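Local coordinates for carbonic anhydrase (Neosartorya fumigata, PDB 7COI), which probably catalyses the reversible hydration of carbon dioxide to hydrogencarbonate and a proton, using one zinc ion per subunit, at residues 174-179 against 256-261; 180-185 against 218-223; 161-166 against 238-243. All coordinates share one frame; numbering follows the deposited sequence.

Contact 1 (174-179 against 256-261); sequences GHTKCG and IYDVGS. With ZN (zinc ion), chain F; ACT (acetate ion), chain E.
At the C-terminal ends of the parallel strands in the sheet of a beta-class carbonic anhydrase, where the zinc site lies, Gly-174 and His-175 pair with Ile-256 and Tyr-257 as the last rungs of two neighbouring strands. Tyr-257 N donates to Gly-174 O at 2.9 Å, and Thr-176 N continues the ladder to Tyr-257 O. A third bond follows where the strands give way to loops: Val-259 N donates to Thr-176 OG1 at 3.2 Å, with 159° at the hydrogen. Thr-176 suits this place because its chi1 of 66° turns OG1 to the Val-259 amide while CG2 lies 4.0 Å from CG2 of Ile-256. A water joins OG1 to Asp-258 OD1, and that same carboxylate oxygen closes an Asx turn by accepting from Gly-260 N. Without a side chain, Gly-174 lets CD1 of Ile-256 reach to 3.8 Å from Gly-174 C. On the other face of the sheet, the side chain of His-175 leads away from the neighbouring strand to the metal, and its NE2 binds zinc at 2.1 Å. Val-259 CG1 approaches ND1 of the same ring obliquely at 3.6 Å, and ND1 itself makes a weak bond to Thr-176 O. Cys-178 SG binds the zinc ion at 2.3 Å; Cys-119 SG and OXT of an acetate, probably from the crystallisation liquor, complete its shell. Ile-256 packs on helix 216-236, Tyr-257 meets Leu-264 of strand 264-266 and Trp-91 of a second subunit, and Cys-178 is the N-cap of helix 179-185.

Contact 2 (180-185 against 218-223); sequences GVAAAL and EAVVRL
Leu-185 and Leu-223 reach toward each other tip to tip, with Leu-185 CG 3.6 Å from CD2 of Leu-223, in a contact between helices 179-185 and 216-236 held by apolar side chains. The same CD2 also lies near Leu-185 CD2, so one methyl of Leu-223 fits against the branched end of its partner. The other branch of Leu-185 turns to the preceding turn of helix 216-236: CD1 lies 3.8 Å from Val-220 CG2, the two side chains meeting at a slant, and comes within 4.2 Å of Ala-219 CB. Leucine suits this position because its two methyls can serve two turns of the opposite helix at once. Further apolar contacts gather round Val-181. A chi1 of 171° swings its CG1 away from the backbone N and over the opposite helix, where it meets CB of Leu-223 at 3.7 Å as the two side chains slide past each other in opposite directions; Val-220 CG1 is touched more loosely. The alanines add small surfaces: Ala-182 CB lies 4.2 Å from Val-220 CG2, and Ala-184 meets Leu-223 CD2 only loosely, through CB. One methyl also rests on backbone, Val-181 CG1 lying 3.3 Å from Val-220 O. No hydrogen bond crosses between the segments. Helix 193-206 meets the pair through Leu-200, on Ala-184, and Leu-203, on Leu-223. This is helix-helix packing at a steep crossing of 110°, with local axes 9.2 Å apart, and it sets helix 216-236 against the helix that directly follows the zinc-binding Cys-178.

Contact 3 (161-166 against 238-243); sequences AVRHLR and KSVVLE
Arg-163 and Glu-243 form a salt bridge across this contact, NH2 donating to OE1 at 3.1 Å. The acceptor is met on its syn side, but the bond is bent, 146° at the hydrogen, and the guanidinium and carboxylate planes stand 53° apart. This is therefore a single-bond bridge rather than a flat two-bond pairing. Each charged group has another partner. Arg-163 NE makes a salt bridge with Glu-159, one turn earlier in its own helix, so the guanidinium has two carboxylate partners, which would be expected to stabilise its positive charge. The other oxygen of Glu-243, OE2, accepts from Ser-239 OG at 2.7 Å on its anti side; Ser-239 OG also bonds to Thr-285 N near the C-terminus. Both oxygens of the carboxylate are thus engaged, which limits its rotation. Here helices 152-164 and 239-248, each leading into a parallel strand of the sheet, meet in the alpha/beta fold. Beside the charges lies a valine layer. With CG1 of Val-240 set between backbone N and carbonyl carbon (chi1 66°), CG2 is the branch that faces the interface, 3.9 Å from Val-162 CG1 and 3.8 Å from Arg-163 NH2. Beta-branched valine packs here with little side-chain freedom to lose. Val-162 CG1 also approaches Val-240 O at 3.5 Å, while Val-162 O accepts a hydrogen bond from Arg-248 NH2.

Overall arrangement
Following the chain from the N terminus, the first segment to enter a contact is the end of helix 152-164, in contact 3; strand 169-175 then runs to contact 1 and leads into helix 179-185 of contact 2. Helix 216-236 returns to close the loop of contact 2, the shortest of the three. Helix 239-248 next closes contact 3, and strand 251-257 closes contact 1. Contact 2 is therefore nested within both others, while contacts 1 and 3 cross. Contacts 1 and 2 touch, Val-220 packing near Lys-177 and Cys-178 beside the zinc site. Contact 3 lies across the chain's centre, about 28 Å from contact 1 between centres, joining the helices that precede the two strands paired there.

Contact 1 (174-179 against 256-261)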
ATOM      1  N   GLY A 174      18.996   0.965 -12.119  1.00 15.38           N
ATOM      2  CA  GLY A 174      19.267   2.203 -11.370  1.00 14.59           C
ATOM      3  C   GLY A 174      20.045   3.179 -12.226  1.00 14.88           C
ATOM      4  O   GLY A 174      20.351   2.866 -13.393  1.00 15.49           O
ATOM      5  N   HIS A 175      20.338   4.372 -11.717  1.00 14.56           N
ATOM      6  CA  HIS A 175      21.034   5.354 -12.583  1.00 16.92           C
ATOM      7  C   HIS A 175      21.864   6.274 -11.699  1.00 16.47           C
ATOM      8  O   HIS A 175      21.628   6.374 -10.476  1.00 17.65           O
ATOM      9  CB  HIS A 175      20.082   6.069 -13.557  1.00 17.70           C
ATOM     10  CG  HIS A 175      19.178   6.968 -12.803  1.00 17.49           C
ATOM     11  ND1 HIS A 175      19.393   8.341 -12.763  1.00 17.19           N
ATOM     12  CD2 HIS A 175      18.124   6.697 -12.003  1.00 16.23           C
ATOM     13  CE1 HIS A 175      18.505   8.904 -11.990  1.00 17.74           C
ATOM     14  NE2 HIS A 175      17.723   7.916 -11.556  1.00 15.70           N
ATOM     15  N   THR A 176      22.865   6.883 -12.315  1.00 18.07           N
ATOM     16  CA  THR A 176      23.709   7.906 -11.671  1.00 19.08           C
ATOM     17  C   THR A 176      22.864   9.168 -11.500  1.00 19.55           C
ATOM     18  O   THR A 176      21.938   9.420 -12.335  1.00 19.17           O
ATOM     19  CB  THR A 176      25.002   8.116 -12.478  1.00 19.73           C
ATOM     20  OG1 THR A 176      24.664   8.688 -13.742  1.00 21.06           O
ATOM     21  CG2 THR A 176      25.761   6.829 -12.670  1.00 22.55           C
ATOM     22  N   LYS A 177      23.191   9.973 -10.493  1.00 18.75           N
ATOM     23  CA  LYS A 177      22.503  11.266 -10.213  1.00 21.45           C
ATOM     24  C   LYS A 177      21.017  11.021  -9.886  1.00 19.32           C
ATOM     25  O   LYS A 177      20.189  11.829 -10.305  1.00 20.25           O
ATOM     26  CB  LYS A 177      22.648  12.203 -11.406  1.00 26.42           C
ATOM     27  CG  LYS A 177      24.079  12.351 -11.925  1.00 31.20           C
ATOM     28  CD  LYS A 177      24.955  13.089 -10.964  1.00 37.23           C
ATOM     29  CE  LYS A 177      24.673  14.582 -10.958  1.00 45.70           C
ATOM     30  NZ  LYS A 177      24.641  15.180  -9.594  1.00 52.06           N
ATOM     31  N   CYS A 178      20.699   9.924  -9.209  1.00 19.07           N
ATOM     32  CA  CYS A 178      19.295   9.585  -8.808  1.00 19.34           C
ATOM     33  C   CYS A 178      18.899  10.443  -7.618  1.00 19.54           C
ATOM     34  O   CYS A 178      19.467  10.246  -6.542  1.00 17.61           O
ATOM     35  CB  CYS A 178      19.135   8.102  -8.496  1.00 17.66           C
ATOM     36  SG  CYS A 178      17.413   7.683  -8.119  1.00 17.18           S
ATOM     37  N   GLY A 179      17.906  11.326  -7.800  1.00 22.77           N
ATOM     38  CA  GLY A 179      17.349  12.195  -6.740  1.00 21.48           C
ATOM     39  C   GLY A 179      16.730  11.424  -5.590  1.00 18.75           C
ATOM     40  O   GLY A 179      16.776  11.917  -4.472  1.00 16.74           O
ATOM     41  N   ILE A 256      23.162  -0.270 -14.150  1.00 19.49           N
ATOM     42  CA  ILE A 256      23.243   1.179 -13.846  1.00 17.73           C
ATOM     43  C   ILE A 256      23.337   1.941 -15.163  1.00 21.02           C
ATOM     44  O   ILE A 256      24.191   1.607 -16.025  1.00 19.20           O
ATOM     45  CB  ILE A 256      24.404   1.520 -12.904  1.00 19.05           C
ATOM     46  CG1 ILE A 256      24.231   0.878 -11.519  1.00 20.17           C
ATOM     47  CG2 ILE A 256      24.597   3.014 -12.839  1.00 17.85           C
ATOM     48  CD1 ILE A 256      23.073   1.392 -10.661  1.00 22.66           C
ATOM     49  N   TYR A 257      22.480   2.952 -15.308  1.00 20.20           N
ATOM     50  CA  TYR A 257      22.439   3.876 -16.458  1.00 18.23           C
ATOM     51  C   TYR A 257      23.221   5.114 -16.077  1.00 19.32           C
ATOM     52  O   TYR A 257      22.894   5.738 -15.077  1.00 17.72           O
ATOM     53  CB  TYR A 257      21.005   4.241 -16.833  1.00 17.28           C
ATOM     54  CG  TYR A 257      20.919   5.190 -17.994  1.00 17.41           C
ATOM     55  CD1 TYR A 257      21.407   4.809 -19.239  1.00 17.53           C
ATOM     56  CD2 TYR A 257      20.461   6.503 -17.840  1.00 17.34           C
ATOM     57  CE1 TYR A 257      21.349   5.676 -20.312  1.00 18.76           C
ATOM     58  CE2 TYR A 257      20.402   7.374 -18.916  1.00 17.90           C
ATOM     59  CZ  TYR A 257      20.845   6.956 -20.160  1.00 19.48           C
ATOM     60  OH  TYR A 257      20.825   7.802 -21.238  1.00 21.26           O
ATOM     61  N   ASP A 258      24.223   5.478 -16.886  1.00 20.79           N
ATOM     62  CA  ASP A 258      25.022   6.709 -16.663  1.00 20.41           C
ATOM     63  C   ASP A 258      24.326   7.822 -17.444  1.00 21.37           C
ATOM     64  O   ASP A 258      24.371   7.806 -18.712  1.00 22.63           O
ATOM     65  CB  ASP A 258      26.480   6.471 -17.097  1.00 24.66           C
ATOM     66  CG  ASP A 258      27.412   7.623 -16.809  1.00 31.12           C
ATOM     67  OD1 ASP A 258      26.950   8.769 -16.811  1.00 28.06           O
ATOM     68  OD2 ASP A 258      28.592   7.349 -16.558  1.00 38.06           O
ATOM     69  N   VAL A 259      23.684   8.757 -16.749  1.00 20.61           N
ATOM     70  CA  VAL A 259      22.873   9.813 -17.423  1.00 23.90           C
ATOM     71  C   VAL A 259      23.790  10.742 -18.224  1.00 25.19           C
ATOM     72  O   VAL A 259      23.268  11.448 -19.097  1.00 33.91           O
ATOM     73  CB  VAL A 259      22.006  10.596 -16.424  1.00 22.51           C
ATOM     74  CG1 VAL A 259      21.017   9.671 -15.736  1.00 22.28           C
ATOM     75  CG2 VAL A 259      22.856  11.338 -15.413  1.00 23.71           C
ATOM     76  N   GLY A 260      25.087  10.766 -17.916  1.00 27.94           N
ATOM     77  CA  GLY A 260      26.070  11.652 -18.580  1.00 29.39           C
ATOM     78  C   GLY A 260      26.610  11.086 -19.888  1.00 28.10           C
ATOM     79  O   GLY A 260      27.016  11.888 -20.728  1.00 25.82           O
ATOM     80  N   SER A 261      26.595   9.762 -20.081  1.00 25.98           N
ATOM     81  CA  SER A 261      27.217   9.083 -21.247  1.00 23.98           C
ATOM     82  C   SER A 261      26.162   8.358 -22.102  1.00 23.55           C
ATOM     83  O   SER A 261      26.404   8.132 -23.278  1.00 22.80           O
ATOM     84  CB  SER A 261      28.265   8.136 -20.743  1.00 25.02           C
ATOM     85  OG  SER A 261      27.663   6.993 -20.179  1.00 21.50           O
TER
HETATM   86 ZN    ZN F 302      16.243   8.221 -10.041  1.00 17.55          ZN
HETATM   87  C   ACT E 301      14.691  10.834  -9.853  1.00 25.67           C
HETATM   88  O   ACT E 301      14.409  11.720 -10.652  1.00 26.20           O
HETATM   89  OXT ACT E 301      16.005  10.197  -9.988  1.00 18.89           O
HETATM   90  CH3 ACT E 301      13.750  10.349  -8.746  1.00 29.78           C
HETATM   91  O   HOH W   1      26.747  10.151 -14.546  1.00 32.12           O

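Contact 2 (180-185 against 218-223)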
ATOM      1  N   GLY A 180      16.157  10.245  -5.814  1.00 19.49           N
ATOM      2  CA  GLY A 180      15.581   9.432  -4.735  1.00 19.63           C
ATOM      3  C   GLY A 180      16.667   8.829  -3.894  1.00 19.49           C
ATOM      4  O   GLY A 180      16.599   8.868  -2.666  1.00 19.79           O
ATOM      5  N   VAL A 181      17.709   8.314  -4.535  1.00 17.52           N
ATOM      6  CA  VAL A 181      18.883   7.786  -3.787  1.00 18.30           C
ATOM      7  C   VAL A 181      19.498   8.948  -2.985  1.00 18.67           C
ATOM      8  O   VAL A 181      19.786   8.769  -1.778  1.00 19.90           O
ATOM      9  CB  VAL A 181      19.871   7.129  -4.756  1.00 17.61           C
ATOM     10  CG1 VAL A 181      21.177   6.791  -4.050  1.00 17.40           C
ATOM     11  CG2 VAL A 181      19.242   5.889  -5.394  1.00 18.72           C
ATOM     12  N   ALA A 182      19.698  10.107  -3.603  1.00 20.38           N
ATOM     13  CA  ALA A 182      20.293  11.280  -2.898  1.00 20.50           C
ATOM     14  C   ALA A 182      19.412  11.694  -1.701  1.00 21.90           C
ATOM     15  O   ALA A 182      19.940  11.991  -0.604  1.00 19.71           O
ATOM     16  CB  ALA A 182      20.521  12.415  -3.855  1.00 20.28           C
ATOM     17  N   ALA A 183      18.089  11.716  -1.866  1.00 20.76           N
ATOM     18  CA  ALA A 183      17.150  12.070  -0.777  1.00 19.34           C
ATOM     19  C   ALA A 183      17.383  11.135   0.418  1.00 19.57           C
ATOM     20  O   ALA A 183      17.392  11.612   1.584  1.00 20.72           O
ATOM     21  CB  ALA A 183      15.735  11.997  -1.279  1.00 19.53           C
ATOM     22  N   ALA A 184      17.567   9.828   0.170  1.00 17.64           N
ATOM     23  CA  ALA A 184      17.751   8.833   1.240  1.00 17.22           C
ATOM     24  C   ALA A 184      19.061   9.088   2.010  1.00 18.77           C
ATOM     25  O   ALA A 184      19.151   8.680   3.169  1.00 19.21           O
ATOM     26  CB  ALA A 184      17.698   7.431   0.687  1.00 17.25           C
ATOM     27  N   LEU A 185      20.067   9.685   1.368  1.00 20.97           N
ATOM     28  CA  LEU A 185      21.375   9.986   2.022  1.00 23.46           C
ATOM     29  C   LEU A 185      21.317  11.330   2.773  1.00 23.05           C
ATOM     30  O   LEU A 185      22.292  11.642   3.508  1.00 22.47           O
ATOM     31  CB  LEU A 185      22.463  10.004   0.941  1.00 23.11           C
ATOM     32  CG  LEU A 185      22.870   8.628   0.421  1.00 25.95           C
ATOM     33  CD1 LEU A 185      23.588   8.746  -0.929  1.00 28.48           C
ATOM     34  CD2 LEU A 185      23.730   7.895   1.445  1.00 26.88           C
ATOM     35  N   GLU A 218      30.094   9.539  -5.116  1.00 40.91           N
ATOM     36  CA  GLU A 218      30.401   8.084  -5.078  1.00 44.30           C
ATOM     37  C   GLU A 218      29.343   7.382  -4.217  1.00 42.92           C
ATOM     38  O   GLU A 218      28.971   6.276  -4.579  1.00 34.42           O
ATOM     39  CB  GLU A 218      31.773   7.789  -4.467  1.00 45.74           C
ATOM     40  CG  GLU A 218      32.967   8.136  -5.332  1.00 49.36           C
ATOM     41  CD  GLU A 218      34.305   7.927  -4.614  1.00 54.80           C
ATOM     42  OE1 GLU A 218      34.447   8.348  -3.421  1.00 53.26           O
ATOM     43  OE2 GLU A 218      35.215   7.316  -5.236  1.00 52.26           O
ATOM     44  N   ALA A 219      28.908   7.981  -3.104  1.00 40.82           N
ATOM     45  CA  ALA A 219      27.900   7.394  -2.183  1.00 41.54           C
ATOM     46  C   ALA A 219      26.566   7.237  -2.914  1.00 34.38           C
ATOM     47  O   ALA A 219      25.916   6.186  -2.734  1.00 35.35           O
ATOM     48  CB  ALA A 219      27.729   8.238  -0.937  1.00 41.67           C
ATOM     49  N   VAL A 220      26.188   8.216  -3.733  1.00 31.47           N
ATOM     50  CA  VAL A 220      24.916   8.186  -4.506  1.00 36.72           C
ATOM     51  C   VAL A 220      25.006   7.025  -5.494  1.00 34.73           C
ATOM     52  O   VAL A 220      24.047   6.297  -5.616  1.00 30.75           O
ATOM     53  CB  VAL A 220      24.608   9.523  -5.200  1.00 37.15           C
ATOM     54  CG1 VAL A 220      23.516   9.391  -6.249  1.00 37.89           C
ATOM     55  CG2 VAL A 220      24.251  10.601  -4.188  1.00 40.60           C
ATOM     56  N   VAL A 221      26.152   6.822  -6.149  1.00 30.74           N
ATOM     57  CA  VAL A 221      26.332   5.671  -7.070  1.00 26.90           C
ATOM     58  C   VAL A 221      26.310   4.381  -6.262  1.00 24.88           C
ATOM     59  O   VAL A 221      25.650   3.453  -6.724  1.00 25.57           O
ATOM     60  CB  VAL A 221      27.626   5.808  -7.897  1.00 30.85           C
ATOM     61  CG1 VAL A 221      28.004   4.515  -8.608  1.00 29.76           C
ATOM     62  CG2 VAL A 221      27.482   6.951  -8.889  1.00 31.99           C
ATOM     63  N   ARG A 222      27.025   4.293  -5.144  1.00 26.25           N
ATOM     64  CA  ARG A 222      27.164   3.034  -4.374  1.00 25.47           C
ATOM     65  C   ARG A 222      25.784   2.640  -3.870  1.00 22.83           C
ATOM     66  O   ARG A 222      25.407   1.481  -4.013  1.00 20.64           O
ATOM     67  CB  ARG A 222      28.127   3.174  -3.193  1.00 29.08           C
ATOM     68  CG  ARG A 222      28.338   1.887  -2.401  1.00 30.97           C
ATOM     69  CD  ARG A 222      28.837   0.705  -3.198  1.00 38.21           C
ATOM     70  NE  ARG A 222      30.151   1.059  -3.741  1.00 47.98           N
ATOM     71  CZ  ARG A 222      31.312   1.086  -3.062  1.00 51.02           C
ATOM     72  NH1 ARG A 222      31.381   0.742  -1.786  1.00 50.45           N
ATOM     73  NH2 ARG A 222      32.415   1.463  -3.682  1.00 53.80           N
ATOM     74  N   LEU A 223      25.054   3.586  -3.309  1.00 21.54           N
ATOM     75  CA  LEU A 223      23.707   3.276  -2.762  1.00 20.87           C
ATOM     76  C   LEU A 223      22.774   2.903  -3.920  1.00 19.51           C
ATOM     77  O   LEU A 223      21.929   2.014  -3.722  1.00 18.75           O
ATOM     78  CB  LEU A 223      23.188   4.467  -1.956  1.00 20.22           C
ATOM     79  CG  LEU A 223      21.849   4.221  -1.266  1.00 20.98           C
ATOM     80  CD1 LEU A 223      21.854   2.951  -0.440  1.00 22.09           C
ATOM     81  CD2 LEU A 223      21.473   5.396  -0.400  1.00 20.36           C
TER

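Contact 3 (161-166 against 238-243)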
ATOM      1  N   ALA A 161       3.749  -9.379 -16.175  1.00 18.26           N
ATOM      2  CA  ALA A 161       4.877  -9.591 -17.098  1.00 17.58           C
ATOM      3  C   ALA A 161       5.299 -11.075 -17.054  1.00 18.13           C
ATOM      4  O   ALA A 161       5.575 -11.664 -18.119  1.00 17.87           O
ATOM      5  CB  ALA A 161       6.024  -8.706 -16.747  1.00 17.78           C
ATOM      6  N   VAL A 162       5.456 -11.620 -15.860  1.00 18.29           N
ATOM      7  CA  VAL A 162       6.096 -12.950 -15.684  1.00 19.47           C
ATOM      8  C   VAL A 162       5.084 -14.052 -16.004  1.00 21.09           C
ATOM      9  O   VAL A 162       5.428 -14.965 -16.790  1.00 21.77           O
ATOM     10  CB  VAL A 162       6.738 -13.111 -14.305  1.00 20.70           C
ATOM     11  CG1 VAL A 162       7.290 -14.516 -14.136  1.00 21.84           C
ATOM     12  CG2 VAL A 162       7.845 -12.110 -14.107  1.00 20.65           C
ATOM     13  N   ARG A 163       3.868 -13.986 -15.473  1.00 19.14           N
ATOM     14  CA  ARG A 163       2.904 -15.094 -15.636  1.00 22.39           C
ATOM     15  C   ARG A 163       2.176 -14.957 -16.972  1.00 24.99           C
ATOM     16  O   ARG A 163       2.010 -15.986 -17.662  1.00 23.43           O
ATOM     17  CB  ARG A 163       1.904 -15.167 -14.486  1.00 22.07           C
ATOM     18  CG  ARG A 163       0.889 -16.306 -14.611  1.00 25.30           C
ATOM     19  CD  ARG A 163       0.023 -16.485 -13.379  1.00 27.30           C
ATOM     20  NE  ARG A 163       0.812 -16.707 -12.170  1.00 30.43           N
ATOM     21  CZ  ARG A 163       1.395 -17.884 -11.846  1.00 37.76           C
ATOM     22  NH1 ARG A 163       1.309 -18.930 -12.658  1.00 43.29           N
ATOM     23  NH2 ARG A 163       2.093 -18.018 -10.731  1.00 36.42           N
ATOM     24  N   HIS A 164       1.715 -13.756 -17.328  1.00 20.46           N
ATOM     25  CA  HIS A 164       0.780 -13.559 -18.454  1.00 21.98           C
ATOM     26  C   HIS A 164       1.562 -13.291 -19.752  1.00 23.50           C
ATOM     27  O   HIS A 164       1.296 -13.976 -20.725  1.00 22.91           O
ATOM     28  CB  HIS A 164      -0.271 -12.533 -18.084  1.00 23.05           C
ATOM     29  CG  HIS A 164      -1.110 -13.011 -16.955  1.00 25.81           C
ATOM     30  ND1 HIS A 164      -1.981 -14.068 -17.102  1.00 30.79           N
ATOM     31  CD2 HIS A 164      -1.179 -12.641 -15.659  1.00 27.37           C
ATOM     32  CE1 HIS A 164      -2.590 -14.292 -15.944  1.00 34.80           C
ATOM     33  NE2 HIS A 164      -2.109 -13.422 -15.039  1.00 30.64           N
ATOM     34  N   LEU A 165       2.547 -12.399 -19.776  1.00 17.84           N
ATOM     35  CA  LEU A 165       3.314 -12.148 -21.015  1.00 19.89           C
ATOM     36  C   LEU A 165       4.496 -13.124 -21.121  1.00 18.36           C
ATOM     37  O   LEU A 165       5.079 -13.197 -22.213  1.00 18.79           O
ATOM     38  CB  LEU A 165       3.784 -10.683 -21.016  1.00 17.76           C
ATOM     39  CG  LEU A 165       2.657  -9.645 -21.025  1.00 19.76           C
ATOM     40  CD1 LEU A 165       3.241  -8.230 -21.037  1.00 18.90           C
ATOM     41  CD2 LEU A 165       1.702  -9.848 -22.202  1.00 20.91           C
ATOM     42  N   ARG A 166       4.882 -13.799 -20.045  1.00 20.21           N
ATOM     43  CA  ARG A 166       6.018 -14.757 -20.027  1.00 21.14           C
ATOM     44  C   ARG A 166       7.287 -14.099 -20.562  1.00 21.84           C
ATOM     45  O   ARG A 166       8.001 -14.680 -21.436  1.00 22.34           O
ATOM     46  CB  ARG A 166       5.634 -16.031 -20.786  1.00 23.88           C
ATOM     47  CG  ARG A 166       4.510 -16.812 -20.125  1.00 25.94           C
ATOM     48  CD  ARG A 166       4.062 -18.042 -20.919  1.00 28.04           C
ATOM     49  NE  ARG A 166       5.162 -18.961 -21.158  1.00 28.72           N
ATOM     50  CZ  ARG A 166       5.610 -19.878 -20.293  1.00 30.73           C
ATOM     51  NH1 ARG A 166       5.034 -20.015 -19.108  1.00 29.34           N
ATOM     52  NH2 ARG A 166       6.634 -20.653 -20.630  1.00 30.56           N
ATOM     53  N   LYS A 238       9.587 -13.834  -4.643  1.00 25.09           N
ATOM     54  CA  LYS A 238       8.225 -13.876  -5.193  1.00 21.89           C
ATOM     55  C   LYS A 238       8.097 -15.222  -5.880  1.00 24.18           C
ATOM     56  O   LYS A 238       8.926 -15.511  -6.774  1.00 22.21           O
ATOM     57  CB  LYS A 238       7.998 -12.746  -6.185  1.00 22.35           C
ATOM     58  CG  LYS A 238       8.090 -11.359  -5.573  1.00 20.63           C
ATOM     59  CD  LYS A 238       7.766 -10.257  -6.570  1.00 21.21           C
ATOM     60  CE  LYS A 238       8.103  -8.883  -6.007  1.00 19.92           C
ATOM     61  NZ  LYS A 238       7.321  -8.605  -4.781  1.00 19.50           N
ATOM     62  N   SER A 239       7.088 -15.987  -5.511  1.00 23.46           N
ATOM     63  CA  SER A 239       6.893 -17.343  -6.081  1.00 26.04           C
ATOM     64  C   SER A 239       6.789 -17.260  -7.609  1.00 23.14           C
ATOM     65  O   SER A 239       7.379 -18.140  -8.303  1.00 22.80           O
ATOM     66  CB  SER A 239       5.704 -18.030  -5.487  1.00 26.67           C
ATOM     67  OG  SER A 239       5.744 -19.407  -5.849  1.00 29.64           O
ATOM     68  N   VAL A 240       6.119 -16.229  -8.147  1.00 22.72           N
ATOM     69  CA  VAL A 240       5.881 -16.165  -9.618  1.00 21.14           C
ATOM     70  C   VAL A 240       7.230 -16.091 -10.343  1.00 21.59           C
ATOM     71  O   VAL A 240       7.378 -16.744 -11.440  1.00 19.62           O
ATOM     72  CB  VAL A 240       4.913 -15.038 -10.028  1.00 21.62           C
ATOM     73  CG1 VAL A 240       5.474 -13.647  -9.752  1.00 21.32           C
ATOM     74  CG2 VAL A 240       4.518 -15.149 -11.484  1.00 23.06           C
ATOM     75  N   VAL A 241       8.180 -15.347  -9.796  1.00 20.30           N
ATOM     76  CA  VAL A 241       9.528 -15.212 -10.392  1.00 20.09           C
ATOM     77  C   VAL A 241      10.302 -16.527 -10.219  1.00 21.83           C
ATOM     78  O   VAL A 241      10.906 -16.995 -11.216  1.00 20.70           O
ATOM     79  CB  VAL A 241      10.280 -14.021  -9.780  1.00 20.09           C
ATOM     80  CG1 VAL A 241      11.716 -13.938 -10.265  1.00 19.51           C
ATOM     81  CG2 VAL A 241       9.526 -12.724 -10.073  1.00 22.31           C
ATOM     82  N   LEU A 242      10.346 -17.074  -9.010  1.00 21.84           N
ATOM     83  CA  LEU A 242      11.110 -18.339  -8.761  1.00 24.30           C
ATOM     84  C   LEU A 242      10.586 -19.450  -9.680  1.00 23.90           C
ATOM     85  O   LEU A 242      11.429 -20.190 -10.243  1.00 24.34           O
ATOM     86  CB  LEU A 242      10.998 -18.738  -7.291  1.00 23.53           C
ATOM     87  CG  LEU A 242      11.709 -17.803  -6.327  1.00 22.83           C
ATOM     88  CD1 LEU A 242      11.241 -18.029  -4.906  1.00 23.38           C
ATOM     89  CD2 LEU A 242      13.210 -17.941  -6.439  1.00 23.55           C
ATOM     90  N   GLU A 243       9.271 -19.564  -9.837  1.00 22.94           N
ATOM     91  CA  GLU A 243       8.629 -20.563 -10.726  1.00 27.23           C
ATOM     92  C   GLU A 243       9.166 -20.392 -12.164  1.00 29.15           C
ATOM     93  O   GLU A 243       9.546 -21.396 -12.816  1.00 20.94           O
ATOM     94  CB  GLU A 243       7.106 -20.427 -10.707  1.00 28.95           C
ATOM     95  CG  GLU A 243       6.408 -20.823  -9.416  1.00 36.48           C
ATOM     96  CD  GLU A 243       4.986 -20.264  -9.330  1.00 42.88           C
ATOM     97  OE1 GLU A 243       4.375 -20.021 -10.415  1.00 47.59           O
ATOM     98  OE2 GLU A 243       4.498 -20.001  -8.196  1.00 47.62           O
TER